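PDB 3WJ9: eukaryotic translation initiation factor 2A from Schizosaccharomyces pombe, which probably directs the binding of initiator methionyl-tRNA to 40S ribosomal subunits in a codon-dependent manner, in the early steps of translating a small number of mRNAs. Local coordinates for residues T76-F81 against T126-Q131; S318-Y323 against P363-L368; R322-A327 against F339-N344. All coordinates share one frame; numbering follows the deposited sequence.

Contact 1 (T76-F81 against T126-Q131); sequences TYELGF and TGWNLQ
W128 lays its indole against the backbone and side chain of E78, and these two residues contribute most of the surface covered between strand 76-81 and the loop 126-131. The E78 methylene CB sits over one face of the ring, nearer its rim than its middle, with CB 3.7 Å from W128 CZ2. On the opposite face lies the CB of N129, the next residue of the loop, centred over the indole, so the ring is held between its own neighbour and the strand. Its benzene edge points at the main chain: L79 C approaches W128 CZ2 to 3.8 Å and G80 N approaches CH2 to 4.0 Å, both near the ring plane. The indole reaches the strand because CG of W128 stands between its backbone N and carbonyl carbon (chi1 66°). With an alanine in place of W128, the E78 methylene and the peptide between L79 and G80 would probably lose their cover, and the loop its main grip on the strand.

Polar groups meet only loosely. The E78 carboxylate, turned 43° from the indole plane, brings OE1 no nearer than 3.7 Å to W128 NE1. N129 ND2 lies 3.8 Å from G80 CA, on the side where any CB would collide with the amide, so glycine suits this position. The other end of that amide is engaged outside the pair, OD1 being hydrogen-bonded to S89 OG.

In the beta-propeller, strand 76-81 is the first, innermost strand of its four-stranded blade. It pairs with strand 87-92, while L79 and F81 pack on strands 37-42 and 48-53 of the preceding blade; the loop with W128 runs on from strand 116-120 to strand 131-132, which opens the following blade.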
loop_
_atom_site.group_PDB
_atom_site.type_symbol
_atom_site.label_atom_id
_atom_site.label_comp_id
_atom_site.label_asym_id
_atom_site.label_seq_id
_atom_site.Cartn_x
_atom_site.Cartn_y
_atom_site.Cartn_z
ATOM N N THR A 76 16.833 8.234 -7.689
ATOM C CA THR A 76 15.591 7.514 -7.418
ATOM C C THR A 76 14.663 8.326 -6.527
ATOM O O THR A 76 15.110 9.163 -5.748
ATOM C CB THR A 76 15.851 6.152 -6.746
ATOM O OG1 THR A 76 16.782 6.319 -5.671
ATOM C CG2 THR A 76 16.420 5.165 -7.749
ATOM N N TYR A 77 13.364 8.079 -6.653
ATOM C CA TYR A 77 12.377 8.726 -5.800
ATOM C C TYR A 77 11.482 7.685 -5.144
ATOM O O TYR A 77 10.980 7.892 -4.040
ATOM C CB TYR A 77 11.519 9.711 -6.597
ATOM C CG TYR A 77 12.203 11.011 -6.958
ATOM C CD1 TYR A 77 13.330 11.029 -7.767
ATOM C CD2 TYR A 77 11.714 12.222 -6.491
ATOM C CE1 TYR A 77 13.956 12.215 -8.098
ATOM C CE2 TYR A 77 12.332 13.414 -6.815
ATOM C CZ TYR A 77 13.452 13.404 -7.620
ATOM O OH TYR A 77 14.072 14.589 -7.948
ATOM N N GLU A 78 11.273 6.570 -5.839
ATOM C CA GLU A 78 10.372 5.530 -5.356
ATOM C C GLU A 78 10.988 4.138 -5.469
ATOM O O GLU A 78 11.781 3.865 -6.371
ATOM C CB GLU A 78 9.044 5.579 -6.120
ATOM C CG GLU A 78 8.484 6.984 -6.295
ATOM C CD GLU A 78 7.101 7.147 -5.703
ATOM O OE1 GLU A 78 6.679 6.268 -4.924
ATOM O OE2 GLU A 78 6.442 8.164 -6.007
ATOM N N LEU A 79 10.620 3.264 -4.538
ATOM C CA LEU A 79 11.122 1.896 -4.504
ATOM C C LEU A 79 9.966 0.934 -4.242
ATOM O O LEU A 79 8.967 1.311 -3.629
ATOM C CB LEU A 79 12.206 1.745 -3.432
ATOM C CG LEU A 79 13.427 2.669 -3.512
ATOM C CD1 LEU A 79 14.257 2.577 -2.241
ATOM C CD2 LEU A 79 14.281 2.343 -4.728
ATOM N N GLY A 80 10.097 -0.304 -4.708
ATOM C CA GLY A 80 9.042 -1.284 -4.534
ATOM C C GLY A 80 9.510 -2.719 -4.656
ATOM O O GLY A 80 10.184 -3.086 -5.615
ATOM N N PHE A 81 9.148 -3.533 -3.670
ATOM C CA PHE A 81 9.458 -4.956 -3.688
ATOM C C PHE A 81 8.319 -5.757 -4.306
ATOM O O PHE A 81 7.145 -5.486 -4.049
ATOM C CB PHE A 81 9.723 -5.469 -2.270
ATOM C CG PHE A 81 11.128 -5.246 -1.783
ATOM C CD1 PHE A 81 12.149 -6.105 -2.148
ATOM C CD2 PHE A 81 11.422 -4.187 -0.943
ATOM C CE1 PHE A 81 13.437 -5.909 -1.691
ATOM C CE2 PHE A 81 12.705 -3.983 -0.482
ATOM C CZ PHE A 81 13.717 -4.846 -0.857
ATOM N N THR A 126 2.330 8.196 -10.233
ATOM C CA THR A 126 1.160 7.424 -9.829
ATOM C C THR A 126 1.024 6.157 -10.671
ATOM O O THR A 126 1.007 6.226 -11.901
ATOM C CB THR A 126 -0.122 8.262 -9.959
ATOM O OG1 THR A 126 -0.267 8.697 -11.316
ATOM C CG2 THR A 126 -0.039 9.485 -9.059
ATOM N N GLY A 127 0.929 5.008 -10.008
ATOM C CA GLY A 127 0.834 3.733 -10.699
ATOM C C GLY A 127 2.069 3.443 -11.527
ATOM O O GLY A 127 1.983 2.912 -12.633
ATOM N N TRP A 128 3.228 3.797 -10.984
ATOM C CA TRP A 128 4.488 3.662 -11.702
ATOM C C TRP A 128 4.934 2.203 -11.808
ATOM O O TRP A 128 5.330 1.746 -12.878
ATOM C CB TRP A 128 5.575 4.501 -11.020
ATOM C CG TRP A 128 5.940 4.016 -9.649
ATOM C CD1 TRP A 128 5.274 4.270 -8.488
ATOM C CD2 TRP A 128 7.051 3.187 -9.302
ATOM N NE1 TRP A 128 5.903 3.652 -7.437
ATOM C CE2 TRP A 128 7.004 2.975 -7.913
ATOM C CE3 TRP A 128 8.090 2.596 -10.031
ATOM C CZ2 TRP A 128 7.943 2.208 -7.234
ATOM C CZ3 TRP A 128 9.027 1.832 -9.361
ATOM C CH2 TRP A 128 8.947 1.645 -7.976
ATOM N N ASN A 129 4.840 1.471 -10.703
ATOM C CA ASN A 129 5.410 0.130 -10.623
ATOM C C ASN A 129 4.585 -0.924 -11.351
ATOM O O ASN A 129 3.406 -0.717 -11.642
ATOM C CB ASN A 129 5.577 -0.280 -9.157
ATOM C CG ASN A 129 6.608 -1.378 -8.969
ATOM O OD1 ASN A 129 6.939 -2.104 -9.906
ATOM N ND2 ASN A 129 7.116 -1.509 -7.750
ATOM N N LEU A 130 5.222 -2.050 -11.653
ATOM C CA LEU A 130 4.512 -3.224 -12.132
ATOM C C LEU A 130 3.717 -3.824 -10.986
ATOM O O LEU A 130 4.173 -3.825 -9.844
ATOM C CB LEU A 130 5.482 -4.263 -12.695
ATOM C CG LEU A 130 6.375 -3.861 -13.865
ATOM C CD1 LEU A 130 7.480 -4.884 -14.064
ATOM C CD2 LEU A 130 5.514 -3.749 -15.102
ATOM N N GLN A 131 2.525 -4.325 -11.286
ATOM C CA GLN A 131 1.773 -5.089 -10.304
ATOM C C GLN A 131 2.180 -6.548 -10.442
ATOM O O GLN A 131 2.716 -6.950 -11.473
ATOM C CB GLN A 131 0.266 -4.918 -10.496
ATOM C CG GLN A 131 -0.191 -3.469 -10.506
ATOM C CD GLN A 131 -1.700 -3.333 -10.502
ATOM O OE1 GLN A 131 -2.419 -4.266 -10.144
ATOM N NE2 GLN A 131 -2.189 -2.171 -10.917
#

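Contact 2 (S318-Y323 against P363-L368); sequences SPNSRY and PDSQFL
S365 holds OG anti to its own carbonyl carbon (chi1 -45°), which carries the hydroxyl to the turn 318-321, where N320 N donates a bent hydrogen bond of 2.8 Å to S365 OG. CG of N320 stands between its backbone N and carbonyl carbon (chi1 70°), and this rotation lays the N320 amide over S365 CB. Around the bond the fit is close: the P319 ring lies alongside the hydroxyl, its CB also 3.5 Å from P363 O, and S318 CB meets S365 CB at 3.9 Å.

A second patch lies farther along both segments. Y323 brings CE2 to 3.5 Å from S365 O, while the Q366 amide stands beside the ring edge, its plane turned 70° from the ring. The bend of Q366 at chi2 lets NE2 fold back and donate to D364 O at 2.9 Å, in the carbonyl plane, which restrains the rotation of the amide.

The turn itself is braced from inside. S321 N bonds to S318 O, closing a type I turn; Y323 N donates to S318 OG; and N320 OD1 takes R322 N at 3.0 Å from above its carbonyl plane, making an Asx turn. S362 OG accepts from F367 N as S318 OG does from Y323 N. The two segments are thus equivalent Ser-Pro-Asn/Asp-Ser turns, each linking the first two strands of a blade, and their side-by-side meeting joins consecutive blades of the beta-propeller, the turns lying in repeats WD 3 and WD 4.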
loop_
_atom_site.group_PDB
_atom_site.type_symbol
_atom_site.label_atom_id
_atom_site.label_comp_id
_atom_site.label_asym_id
_atom_site.label_seq_id
_atom_site.Cartn_x
_atom_site.Cartn_y
_atom_site.Cartn_z
ATOM N N SER A 318 -6.585 -4.539 12.516
ATOM C CA SER A 318 -5.396 -5.225 13.009
ATOM C C SER A 318 -5.116 -6.448 12.142
ATOM O O SER A 318 -6.047 -7.053 11.611
ATOM C CB SER A 318 -5.570 -5.640 14.471
ATOM O OG SER A 318 -6.644 -6.555 14.617
ATOM N N PRO A 319 -3.830 -6.800 11.979
ATOM C CA PRO A 319 -3.403 -7.975 11.213
ATOM C C PRO A 319 -4.096 -9.263 11.652
ATOM O O PRO A 319 -4.351 -10.134 10.819
ATOM C CB PRO A 319 -1.903 -8.045 11.501
ATOM C CG PRO A 319 -1.515 -6.636 11.707
ATOM C CD PRO A 319 -2.679 -5.993 12.417
ATOM N N ASN A 320 -4.399 -9.381 12.941
ATOM C CA ASN A 320 -5.059 -10.576 13.456
ATOM C C ASN A 320 -6.575 -10.506 13.290
ATOM O O ASN A 320 -7.298 -11.383 13.764
ATOM C CB ASN A 320 -4.694 -10.799 14.928
ATOM C CG ASN A 320 -5.319 -9.771 15.857
ATOM O OD1 ASN A 320 -5.731 -8.692 15.430
ATOM N ND2 ASN A 320 -5.389 -10.104 17.141
ATOM N N SER A 321 -7.039 -9.450 12.624
ATOM C CA SER A 321 -8.462 -9.230 12.363
ATOM C C SER A 321 -9.314 -9.183 13.629
ATOM O O SER A 321 -10.525 -9.394 13.570
ATOM C CB SER A 321 -9.008 -10.312 11.426
ATOM O OG SER A 321 -8.491 -10.164 10.117
ATOM N N ARG A 322 -8.689 -8.904 14.769
ATOM C CA ARG A 322 -9.426 -8.817 16.023
ATOM C C ARG A 322 -9.737 -7.369 16.389
ATOM O O ARG A 322 -10.842 -7.055 16.829
ATOM C CB ARG A 322 -8.649 -9.481 17.162
ATOM C CG ARG A 322 -9.400 -9.469 18.487
ATOM C CD ARG A 322 -8.505 -9.823 19.661
ATOM N NE ARG A 322 -9.226 -9.746 20.930
ATOM C CZ ARG A 322 -8.651 -9.823 22.125
ATOM N NH1 ARG A 322 -7.338 -9.976 22.223
ATOM N NH2 ARG A 322 -9.389 -9.742 23.224
ATOM N N TYR A 323 -8.756 -6.492 16.203
ATOM C CA TYR A 323 -8.887 -5.100 16.618
ATOM C C TYR A 323 -9.198 -4.169 15.453
ATOM O O TYR A 323 -8.763 -4.397 14.325
ATOM C CB TYR A 323 -7.610 -4.636 17.318
ATOM C CG TYR A 323 -7.168 -5.546 18.438
ATOM C CD1 TYR A 323 -7.925 -5.670 19.594
ATOM C CD2 TYR A 323 -5.991 -6.277 18.343
ATOM C CE1 TYR A 323 -7.530 -6.501 20.620
ATOM C CE2 TYR A 323 -5.584 -7.111 19.369
ATOM C CZ TYR A 323 -6.359 -7.218 20.505
ATOM O OH TYR A 323 -5.963 -8.046 21.529
ATOM N N PRO A 363 3.156 -6.379 13.502
ATOM C CA PRO A 363 2.794 -7.642 12.845
ATOM C C PRO A 363 1.903 -8.556 13.689
ATOM O O PRO A 363 1.008 -9.204 13.149
ATOM C CB PRO A 363 4.154 -8.296 12.601
ATOM C CG PRO A 363 5.060 -7.143 12.365
ATOM C CD PRO A 363 4.563 -6.021 13.245
ATOM N N ASP A 364 2.138 -8.590 14.997
ATOM C CA ASP A 364 1.396 -9.481 15.881
ATOM C C ASP A 364 0.150 -8.819 16.465
ATOM O O ASP A 364 -0.494 -9.376 17.356
ATOM C CB ASP A 364 2.304 -9.978 17.009
ATOM C CG ASP A 364 2.792 -8.856 17.903
ATOM O OD1 ASP A 364 2.921 -7.715 17.415
ATOM O OD2 ASP A 364 3.053 -9.117 19.097
ATOM N N SER A 365 -0.170 -7.627 15.963
ATOM C CA SER A 365 -1.370 -6.881 16.356
ATOM C C SER A 365 -1.403 -6.503 17.835
ATOM O O SER A 365 -2.444 -6.094 18.350
ATOM C CB SER A 365 -2.634 -7.681 16.020
ATOM O OG SER A 365 -2.562 -8.247 14.725
ATOM N N GLN A 366 -0.271 -6.634 18.517
ATOM C CA GLN A 366 -0.233 -6.371 19.949
ATOM C C GLN A 366 0.262 -4.970 20.263
ATOM O O GLN A 366 -0.078 -4.403 21.300
ATOM C CB GLN A 366 0.642 -7.402 20.659
ATOM C CG GLN A 366 0.156 -8.827 20.475
ATOM C CD GLN A 366 -1.328 -8.966 20.753
ATOM O OE1 GLN A 366 -1.834 -8.464 21.757
ATOM N NE2 GLN A 366 -2.035 -9.643 19.857
ATOM N N PHE A 367 1.069 -4.410 19.372
ATOM C CA PHE A 367 1.589 -3.069 19.593
ATOM C C PHE A 367 1.047 -2.103 18.548
ATOM O O PHE A 367 0.333 -2.503 17.626
ATOM C CB PHE A 367 3.119 -3.072 19.578
ATOM C CG PHE A 367 3.738 -4.084 20.508
ATOM C CD1 PHE A 367 3.117 -4.435 21.698
ATOM C CD2 PHE A 367 4.948 -4.675 20.194
ATOM C CE1 PHE A 367 3.691 -5.357 22.551
ATOM C CE2 PHE A 367 5.525 -5.598 21.042
ATOM C CZ PHE A 367 4.898 -5.940 22.221
ATOM N N LEU A 368 1.386 -0.828 18.703
ATOM C CA LEU A 368 0.909 0.198 17.792
ATOM C C LEU A 368 1.955 1.290 17.636
ATOM O O LEU A 368 2.422 1.855 18.623
ATOM C CB LEU A 368 -0.410 0.789 18.295
ATOM C CG LEU A 368 -1.084 1.820 17.393
ATOM C CD1 LEU A 368 -1.470 1.169 16.077
ATOM C CD2 LEU A 368 -2.308 2.412 18.075
#

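Contact 3 (R322-A327 against F339-N344); sequences RYILLA and FDAANN
I324 and F339 form an antiparallel hydrogen-bonded pair, flanked by the non-hydrogen-bonded pair Y323 and D340, in the beta hairpin of strands 323-327 and 335-340, the two central strands of a four-stranded propeller blade. F339 N donates almost straight to I324 O (176°), and I324 N returns a bond of 2.7 Å to F339 O. That same oxygen also receives a CA-H contact from Y323 CA at 3.3 Å. Beyond the last pair, as the chain leaves strand 335-340, A341 N still bonds to R322 O at 3.1 Å, which carries the pairing into the turn.

On the face with I324 and F339 the contact is apolar. The phenyl ring turns its edge to strand 323-327, with F339 CE1 4.0 Å from L326 CB. I324 packs its CB against F339 CB and extends CD1 to the methyl of A341; I324 and L326 also rest on L315 of the neighbouring strand 314-317, so this face continues across the blade.

On the face with Y323 and D340 the contact across the hairpin is largely polar. R322 runs fully extended, CG anti to the backbone N (chi1 -178°), and carries its guanidinium past the aromatic ring, Y323 CE1 lying over one face of it. D340 OD2 forms a salt bridge with R322 NE at 3.1 Å, the guanidinium and carboxylate planes 71° apart, which is no flat two-pronged pairing. Its second oxygen faces the turn instead: D340 OD1 accepts weak hydrogen bonds from A342 N, at 2.7 Å, and from N343 N.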
loop_
_atom_site.group_PDB
_atom_site.type_symbol
_atom_site.label_atom_id
_atom_site.label_comp_id
_atom_site.label_asym_id
_atom_site.label_seq_id
_atom_site.Cartn_x
_atom_site.Cartn_y
_atom_site.Cartn_z
ATOM N N ARG A 322 -8.689 -8.904 14.769
ATOM C CA ARG A 322 -9.426 -8.817 16.023
ATOM C C ARG A 322 -9.737 -7.369 16.389
ATOM O O ARG A 322 -10.842 -7.055 16.829
ATOM C CB ARG A 322 -8.649 -9.481 17.162
ATOM C CG ARG A 322 -9.400 -9.469 18.487
ATOM C CD ARG A 322 -8.505 -9.823 19.661
ATOM N NE ARG A 322 -9.226 -9.746 20.930
ATOM C CZ ARG A 322 -8.651 -9.823 22.125
ATOM N NH1 ARG A 322 -7.338 -9.976 22.223
ATOM N NH2 ARG A 322 -9.389 -9.742 23.224
ATOM N N TYR A 323 -8.756 -6.492 16.203
ATOM C CA TYR A 323 -8.887 -5.100 16.618
ATOM C C TYR A 323 -9.198 -4.169 15.453
ATOM O O TYR A 323 -8.763 -4.397 14.325
ATOM C CB TYR A 323 -7.610 -4.636 17.318
ATOM C CG TYR A 323 -7.168 -5.546 18.438
ATOM C CD1 TYR A 323 -7.925 -5.670 19.594
ATOM C CD2 TYR A 323 -5.991 -6.277 18.343
ATOM C CE1 TYR A 323 -7.530 -6.501 20.620
ATOM C CE2 TYR A 323 -5.584 -7.111 19.369
ATOM C CZ TYR A 323 -6.359 -7.218 20.505
ATOM O OH TYR A 323 -5.963 -8.046 21.529
ATOM N N ILE A 324 -9.957 -3.116 15.738
ATOM C CA ILE A 324 -10.292 -2.110 14.738
ATOM C C ILE A 324 -9.893 -0.719 15.228
ATOM O O ILE A 324 -10.307 -0.290 16.304
ATOM C CB ILE A 324 -11.798 -2.134 14.395
ATOM C CG1 ILE A 324 -12.229 -3.547 13.988
ATOM C CG2 ILE A 324 -12.108 -1.145 13.289
ATOM C CD1 ILE A 324 -13.701 -3.668 13.645
ATOM N N LEU A 325 -9.082 -0.024 14.433
ATOM C CA LEU A 325 -8.570 1.289 14.812
ATOM C C LEU A 325 -9.369 2.404 14.145
ATOM O O LEU A 325 -9.790 2.276 12.996
ATOM C CB LEU A 325 -7.083 1.399 14.449
ATOM C CG LEU A 325 -6.281 2.631 14.880
ATOM C CD1 LEU A 325 -4.844 2.234 15.156
ATOM C CD2 LEU A 325 -6.319 3.719 13.817
ATOM N N LEU A 326 -9.578 3.498 14.870
ATOM C CA LEU A 326 -10.293 4.643 14.323
ATOM C C LEU A 326 -9.611 5.936 14.756
ATOM O O LEU A 326 -9.590 6.271 15.940
ATOM C CB LEU A 326 -11.757 4.625 14.766
ATOM C CG LEU A 326 -12.680 5.612 14.051
ATOM C CD1 LEU A 326 -12.655 5.382 12.550
ATOM C CD2 LEU A 326 -14.100 5.519 14.584
ATOM N N ALA A 327 -9.051 6.661 13.793
ATOM C CA ALA A 327 -8.225 7.819 14.108
ATOM C C ALA A 327 -8.551 9.039 13.256
ATOM O O ALA A 327 -9.308 8.958 12.290
ATOM C CB ALA A 327 -6.756 7.459 13.955
ATOM N N PHE A 339 -11.178 -0.593 18.743
ATOM C CA PHE A 339 -12.367 -1.388 19.026
ATOM C C PHE A 339 -12.110 -2.874 18.787
ATOM O O PHE A 339 -11.162 -3.245 18.095
ATOM C CB PHE A 339 -13.541 -0.904 18.174
ATOM C CG PHE A 339 -13.883 0.547 18.383
ATOM C CD1 PHE A 339 -13.219 1.543 17.685
ATOM C CD2 PHE A 339 -14.866 0.912 19.287
ATOM C CE1 PHE A 339 -13.532 2.874 17.883
ATOM C CE2 PHE A 339 -15.182 2.239 19.489
ATOM C CZ PHE A 339 -14.516 3.222 18.787
ATOM N N ASP A 340 -12.960 -3.720 19.362
ATOM C CA ASP A 340 -12.755 -5.165 19.330
ATOM C C ASP A 340 -13.960 -5.886 18.733
ATOM O O ASP A 340 -15.019 -5.951 19.351
ATOM C CB ASP A 340 -12.475 -5.685 20.746
ATOM C CG ASP A 340 -11.940 -7.108 20.763
ATOM O OD1 ASP A 340 -12.405 -7.948 19.965
ATOM O OD2 ASP A 340 -11.048 -7.390 21.590
ATOM N N ALA A 341 -13.781 -6.439 17.536
ATOM C CA ALA A 341 -14.837 -7.185 16.859
ATOM C C ALA A 341 -15.281 -8.398 17.673
ATOM O O ALA A 341 -16.455 -8.768 17.666
ATOM C CB ALA A 341 -14.371 -7.622 15.480
ATOM N N ALA A 342 -14.337 -9.012 18.378
ATOM C CA ALA A 342 -14.624 -10.222 19.139
ATOM C C ALA A 342 -15.401 -9.946 20.432
ATOM O O ALA A 342 -16.102 -10.828 20.931
ATOM C CB ALA A 342 -13.327 -10.960 19.449
ATOM N N ASN A 343 -15.302 -8.727 20.958
ATOM C CA ASN A 343 -15.869 -8.411 22.270
ATOM C C ASN A 343 -17.180 -7.599 22.220
ATOM O O ASN A 343 -17.551 -6.975 23.211
ATOM C CB ASN A 343 -14.837 -7.648 23.113
ATOM C CG ASN A 343 -15.059 -7.816 24.608
ATOM O OD1 ASN A 343 -16.109 -8.298 25.042
ATOM N ND2 ASN A 343 -14.087 -7.380 25.404
ATOM N N ASN A 344 -17.880 -7.636 21.084
ATOM C CA ASN A 344 -19.049 -6.779 20.803
ATOM C C ASN A 344 -18.591 -5.345 20.661
ATOM O O ASN A 344 -19.011 -4.501 21.468
ATOM C CB ASN A 344 -20.120 -6.836 21.905
ATOM C CG ASN A 344 -20.456 -8.231 22.318
ATOM O OD1 ASN A 344 -20.290 -8.574 23.487
ATOM N ND2 ASN A 344 -20.935 -9.048 21.380
#

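Overall arrangement
From the N terminus, contact 1 comes first: it closes a loop of 44 residues that holds the rest of the blade containing WD 1, and ties that blade's first strand to the linker into the next. Contacts 2 and 3 both come later in the chain, on the other side of its centre, contact 2 lying about 27 Å from contact 1 between centres. Both start from the same part of WD 3 and share R322 and Y323. The short hairpin of contact 3 lies within the longer span of contact 2, which reaches WD 4. One therefore works inside a blade, the other between blades, and they meet where L368 CD1 packs 3.7 Å from L325 CD1.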